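Local coordinates for GTPase activator-like protein (PDB 5HIU), which is the N-terminal part of fungal TSC2, an all-helical domain of a larger protein that probably acts as a GTPase activator, at residues L336-S350 against P384-A396. Numbering follows the deposited sequence.
Sequences LSLLVGGLANVSKSS and PIFDVAAQCATKA
Val340, Ala344 and Ser347 meet Ile385, Val388 and Cys392 in register where helix 336-348 and helix 384-391 run side by side in the same direction, their axes 9.4 Å apart at closest approach and inclined by 17°. Centrally, Val388 is a knob in the hole formed by Val340, Leu343, Ala344 and Ser347. Its two methyls divide this hole: CG1 faces Leu343 and Ser347, whereas CG2 lies 4.1 Å from CA of Ala344. The Ala344 side chain is small, and CA of Ala344 and CA of Val388 approach to 5.8 Å, the shortest spacing in the register.

Toward the N-terminal ends, Val340 works as a fork. With CG1 anti to the backbone N (chi1 179°), that methyl reaches Pro384 CB at 3.9 Å, while CG2 meets the Ile385 chain at about a right angle. The tip of Ile385 then crosses Leu336, CD1 to CD1 at 3.5 Å, although neither residue starts out aimed at the other helix.

At the other end the contact turns more polar. Ser347 OG lies 3.4 Å from CB of Gln391. Gln391 bends at its second torsion (chi2 141°), and its amide NE2 comes within 3.4 Å of Lys348 CG, an approach to aliphatic carbon. Beyond the helices, Lys395 brings CE to 3.7 Å from the carbonyl O of Ser350.

Helix 352-366 lies against the same seam, its Ile358 touching both Val388 and Cys392, and Phe386 stacks on Phe454 of helix 448-459. With no clear hydrogen bond between the two segments, this parallel pairing within an elongated helical array probably rests on shape fit, chiefly Val388 in its hole and Val340 against Pro384 and Ile385.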
loop_
_atom_site.group_PDB
_atom_site.type_symbol
_atom_site.label_atom_id
_atom_site.label_comp_id
_atom_site.label_asym_id
_atom_site.label_seq_id
_atom_site.Cartn_x
_atom_site.Cartn_y
_atom_site.Cartn_z
ATOM N N LEU A 336 19.363 -19.457 9.729
ATOM C CA LEU A 336 20.636 -19.059 9.183
ATOM C C LEU A 336 20.957 -19.883 7.946
ATOM O O LEU A 336 21.336 -19.336 6.916
ATOM C CB LEU A 336 21.735 -19.220 10.210
ATOM C CG LEU A 336 23.089 -18.701 9.719
ATOM C CD1 LEU A 336 22.986 -17.210 9.403
ATOM C CD2 LEU A 336 24.178 -18.990 10.749
ATOM N N SER A 337 20.803 -21.199 8.058
ATOM C CA SER A 337 21.067 -22.114 6.948
ATOM C C SER A 337 20.351 -21.648 5.683
ATOM O O SER A 337 21.006 -21.320 4.686
ATOM C CB SER A 337 20.622 -23.522 7.331
ATOM O OG SER A 337 19.393 -23.463 8.038
ATOM N N LEU A 338 19.015 -21.588 5.753
ATOM C CA LEU A 338 18.170 -21.051 4.670
ATOM C C LEU A 338 18.676 -19.703 4.160
ATOM O O LEU A 338 18.921 -19.529 2.968
ATOM C CB LEU A 338 16.721 -20.853 5.147
ATOM C CG LEU A 338 15.679 -21.976 5.138
ATOM C CD1 LEU A 338 15.601 -22.557 3.737
ATOM C CD2 LEU A 338 15.941 -23.069 6.171
ATOM N N LEU A 339 18.821 -18.747 5.070
ATOM C CA LEU A 339 19.237 -17.410 4.683
ATOM C C LEU A 339 20.448 -17.502 3.796
ATOM O O LEU A 339 20.461 -16.974 2.700
ATOM C CB LEU A 339 19.555 -16.544 5.904
ATOM C CG LEU A 339 19.870 -15.079 5.587
ATOM C CD1 LEU A 339 18.742 -14.422 4.801
ATOM C CD2 LEU A 339 20.141 -14.311 6.872
ATOM N N VAL A 340 21.454 -18.213 4.278
ATOM C CA VAL A 340 22.724 -18.358 3.571
ATOM C C VAL A 340 22.516 -19.128 2.277
ATOM O O VAL A 340 23.113 -18.787 1.255
ATOM C CB VAL A 340 23.778 -19.035 4.469
ATOM C CG1 VAL A 340 25.101 -19.213 3.741
ATOM C CG2 VAL A 340 23.999 -18.193 5.715
ATOM N N GLY A 341 21.659 -20.149 2.321
ATOM C CA GLY A 341 21.273 -20.880 1.120
ATOM C C GLY A 341 20.719 -19.926 0.079
ATOM O O GLY A 341 21.116 -19.965 -1.095
ATOM N N GLY A 342 19.807 -19.060 0.524
ATOM C CA GLY A 342 19.238 -18.012 -0.318
ATOM C C GLY A 342 20.273 -17.013 -0.809
ATOM O O GLY A 342 20.272 -16.633 -1.977
ATOM N N LEU A 343 21.164 -16.591 0.080
ATOM C CA LEU A 343 22.141 -15.555 -0.250
ATOM C C LEU A 343 23.150 -16.002 -1.300
ATOM O O LEU A 343 23.697 -15.172 -2.038
ATOM C CB LEU A 343 22.900 -15.120 1.002
ATOM C CG LEU A 343 22.122 -14.384 2.097
ATOM C CD1 LEU A 343 22.717 -14.707 3.459
ATOM C CD2 LEU A 343 22.105 -12.876 1.861
ATOM N N ALA A 344 23.411 -17.306 -1.355
ATOM C CA ALA A 344 24.435 -17.835 -2.259
ATOM C C ALA A 344 23.994 -17.656 -3.707
ATOM O O ALA A 344 24.670 -16.979 -4.495
ATOM C CB ALA A 344 24.717 -19.299 -1.952
ATOM N N ASN A 345 22.842 -18.251 -4.027
ATOM C CA ASN A 345 22.196 -18.091 -5.326
ATOM C C ASN A 345 22.441 -16.697 -5.870
ATOM O O ASN A 345 23.027 -16.534 -6.941
ATOM C CB ASN A 345 20.685 -18.325 -5.203
ATOM C CG ASN A 345 20.301 -19.796 -5.271
ATOM O OD1 ASN A 345 21.119 -20.665 -5.594
ATOM N ND2 ASN A 345 19.038 -20.078 -4.985
ATOM N N VAL A 346 22.041 -15.705 -5.082
ATOM C CA VAL A 346 22.014 -14.327 -5.534
ATOM C C VAL A 346 23.396 -13.795 -5.838
ATOM O O VAL A 346 23.592 -13.185 -6.886
ATOM C CB VAL A 346 21.376 -13.386 -4.493
ATOM C CG1 VAL A 346 21.365 -11.944 -5.011
ATOM C CG2 VAL A 346 19.963 -13.846 -4.150
ATOM N N SER A 347 24.348 -14.025 -4.936
ATOM C CA SER A 347 25.691 -13.420 -5.054
ATOM C C SER A 347 26.406 -13.670 -6.386
ATOM O O SER A 347 27.333 -12.930 -6.735
ATOM C CB SER A 347 26.610 -13.883 -3.923
ATOM O OG SER A 347 27.811 -13.131 -3.931
ATOM N N LYS A 348 25.992 -14.715 -7.105
ATOM C CA LYS A 348 26.526 -15.003 -8.433
ATOM C C LYS A 348 26.214 -13.873 -9.413
ATOM O O LYS A 348 27.128 -13.276 -9.982
ATOM C CB LYS A 348 25.959 -16.320 -8.970
ATOM C CG LYS A 348 26.432 -17.554 -8.224
ATOM C CD LYS A 348 25.905 -18.817 -8.878
ATOM C CE LYS A 348 26.495 -20.065 -8.241
ATOM N NZ LYS A 348 26.103 -21.304 -8.972
ATOM N N SER A 349 24.927 -13.573 -9.584
ATOM C CA SER A 349 24.466 -12.616 -10.597
ATOM C C SER A 349 24.980 -11.195 -10.319
ATOM O O SER A 349 25.958 -11.006 -9.587
ATOM C CB SER A 349 22.916 -12.632 -10.680
ATOM O OG SER A 349 22.280 -11.837 -9.671
ATOM N N SER A 350 24.334 -10.213 -10.951
ATOM C CA SER A 350 24.376 -8.810 -10.524
ATOM C C SER A 350 25.757 -8.149 -10.525
ATOM O O SER A 350 26.754 -8.722 -11.001
ATOM C CB SER A 350 23.826 -8.699 -9.115
ATOM O OG SER A 350 24.904 -8.762 -8.196
ATOM N N PRO A 384 30.238 -20.945 5.640
ATOM C CA PRO A 384 29.265 -20.764 4.571
ATOM C C PRO A 384 29.054 -19.284 4.270
ATOM O O PRO A 384 29.180 -18.880 3.107
ATOM C CB PRO A 384 27.994 -21.426 5.127
ATOM C CG PRO A 384 28.469 -22.354 6.206
ATOM C CD PRO A 384 29.677 -21.689 6.786
ATOM N N ILE A 385 28.798 -18.482 5.314
ATOM C CA ILE A 385 28.538 -17.042 5.148
ATOM C C ILE A 385 29.756 -16.324 4.643
ATOM O O ILE A 385 29.651 -15.461 3.781
ATOM C CB ILE A 385 28.077 -16.351 6.450
ATOM C CG1 ILE A 385 26.701 -16.867 6.825
ATOM C CG2 ILE A 385 27.948 -14.838 6.262
ATOM C CD1 ILE A 385 26.201 -16.406 8.171
ATOM N N PHE A 386 30.916 -16.679 5.178
ATOM C CA PHE A 386 32.158 -16.065 4.725
ATOM C C PHE A 386 32.433 -16.353 3.246
ATOM O O PHE A 386 33.083 -15.550 2.572
ATOM C CB PHE A 386 33.339 -16.527 5.581
ATOM C CG PHE A 386 33.470 -15.800 6.891
ATOM C CD1 PHE A 386 33.366 -14.412 6.953
ATOM C CD2 PHE A 386 33.738 -16.498 8.062
ATOM C CE1 PHE A 386 33.501 -13.744 8.158
ATOM C CE2 PHE A 386 33.871 -15.835 9.269
ATOM C CZ PHE A 386 33.755 -14.456 9.320
ATOM N N ASP A 387 31.940 -17.487 2.746
ATOM C CA ASP A 387 32.155 -17.853 1.344
ATOM C C ASP A 387 31.307 -16.969 0.438
ATOM O O ASP A 387 31.791 -16.514 -0.603
ATOM C CB ASP A 387 31.872 -19.346 1.096
ATOM N N VAL A 388 30.061 -16.704 0.849
ATOM C CA VAL A 388 29.217 -15.722 0.158
ATOM C C VAL A 388 29.892 -14.358 0.189
ATOM O O VAL A 388 30.052 -13.704 -0.845
ATOM C CB VAL A 388 27.819 -15.567 0.786
ATOM C CG1 VAL A 388 27.050 -14.462 0.069
ATOM C CG2 VAL A 388 27.026 -16.866 0.723
ATOM N N ALA A 389 30.290 -13.935 1.380
ATOM C CA ALA A 389 30.890 -12.626 1.541
ATOM C C ALA A 389 31.982 -12.408 0.530
ATOM O O ALA A 389 32.069 -11.332 -0.052
ATOM C CB ALA A 389 31.442 -12.457 2.942
ATOM N N ALA A 390 32.804 -13.437 0.320
ATOM C CA ALA A 390 33.963 -13.354 -0.573
ATOM C C ALA A 390 33.532 -13.222 -2.021
ATOM O O ALA A 390 34.082 -12.416 -2.771
ATOM C CB ALA A 390 34.854 -14.576 -0.401
ATOM N N GLN A 391 32.533 -14.006 -2.405
ATOM C CA GLN A 391 31.946 -13.891 -3.733
ATOM C C GLN A 391 31.538 -12.448 -4.064
ATOM O O GLN A 391 31.678 -12.026 -5.206
ATOM C CB GLN A 391 30.746 -14.827 -3.860
ATOM C CG GLN A 391 30.310 -15.061 -5.295
ATOM C CD GLN A 391 29.883 -16.491 -5.554
ATOM O OE1 GLN A 391 29.940 -17.339 -4.667
ATOM N NE2 GLN A 391 29.459 -16.769 -6.782
ATOM N N CYS A 392 31.060 -11.691 -3.073
ATOM C CA CYS A 392 30.763 -10.258 -3.264
ATOM C C CYS A 392 32.020 -9.405 -3.430
ATOM O O CYS A 392 31.934 -8.254 -3.864
ATOM C CB CYS A 392 29.957 -9.689 -2.087
ATOM S SG CYS A 392 28.575 -10.713 -1.568
ATOM N N ALA A 393 33.169 -9.953 -3.034
ATOM C CA ALA A 393 34.467 -9.330 -3.287
ATOM C C ALA A 393 34.913 -9.521 -4.739
ATOM O O ALA A 393 35.794 -8.802 -5.217
ATOM C CB ALA A 393 35.515 -9.878 -2.325
ATOM N N THR A 394 34.307 -10.489 -5.431
ATOM C CA THR A 394 34.519 -10.660 -6.872
ATOM C C THR A 394 33.974 -9.456 -7.633
ATOM O O THR A 394 34.451 -9.119 -8.709
ATOM C CB THR A 394 33.821 -11.913 -7.444
ATOM O OG1 THR A 394 32.403 -11.798 -7.279
ATOM C CG2 THR A 394 34.320 -13.192 -6.780
ATOM N N LYS A 395 32.961 -8.815 -7.073
ATOM C CA LYS A 395 32.421 -7.606 -7.658
ATOM C C LYS A 395 33.076 -6.354 -7.066
ATOM O O LYS A 395 32.436 -5.325 -6.921
ATOM C CB LYS A 395 30.902 -7.600 -7.486
ATOM C CG LYS A 395 30.227 -8.878 -7.978
ATOM C CD LYS A 395 30.535 -9.118 -9.445
ATOM C CE LYS A 395 29.918 -10.397 -9.977
ATOM N NZ LYS A 395 30.263 -10.567 -11.420
ATOM N N ALA A 396 34.357 -6.454 -6.717
ATOM C CA ALA A 396 35.210 -5.281 -6.515
ATOM C C ALA A 396 34.708 -4.312 -5.444
ATOM O O ALA A 396 35.465 -3.901 -4.559
ATOM C CB ALA A 396 35.400 -4.554 -7.843
#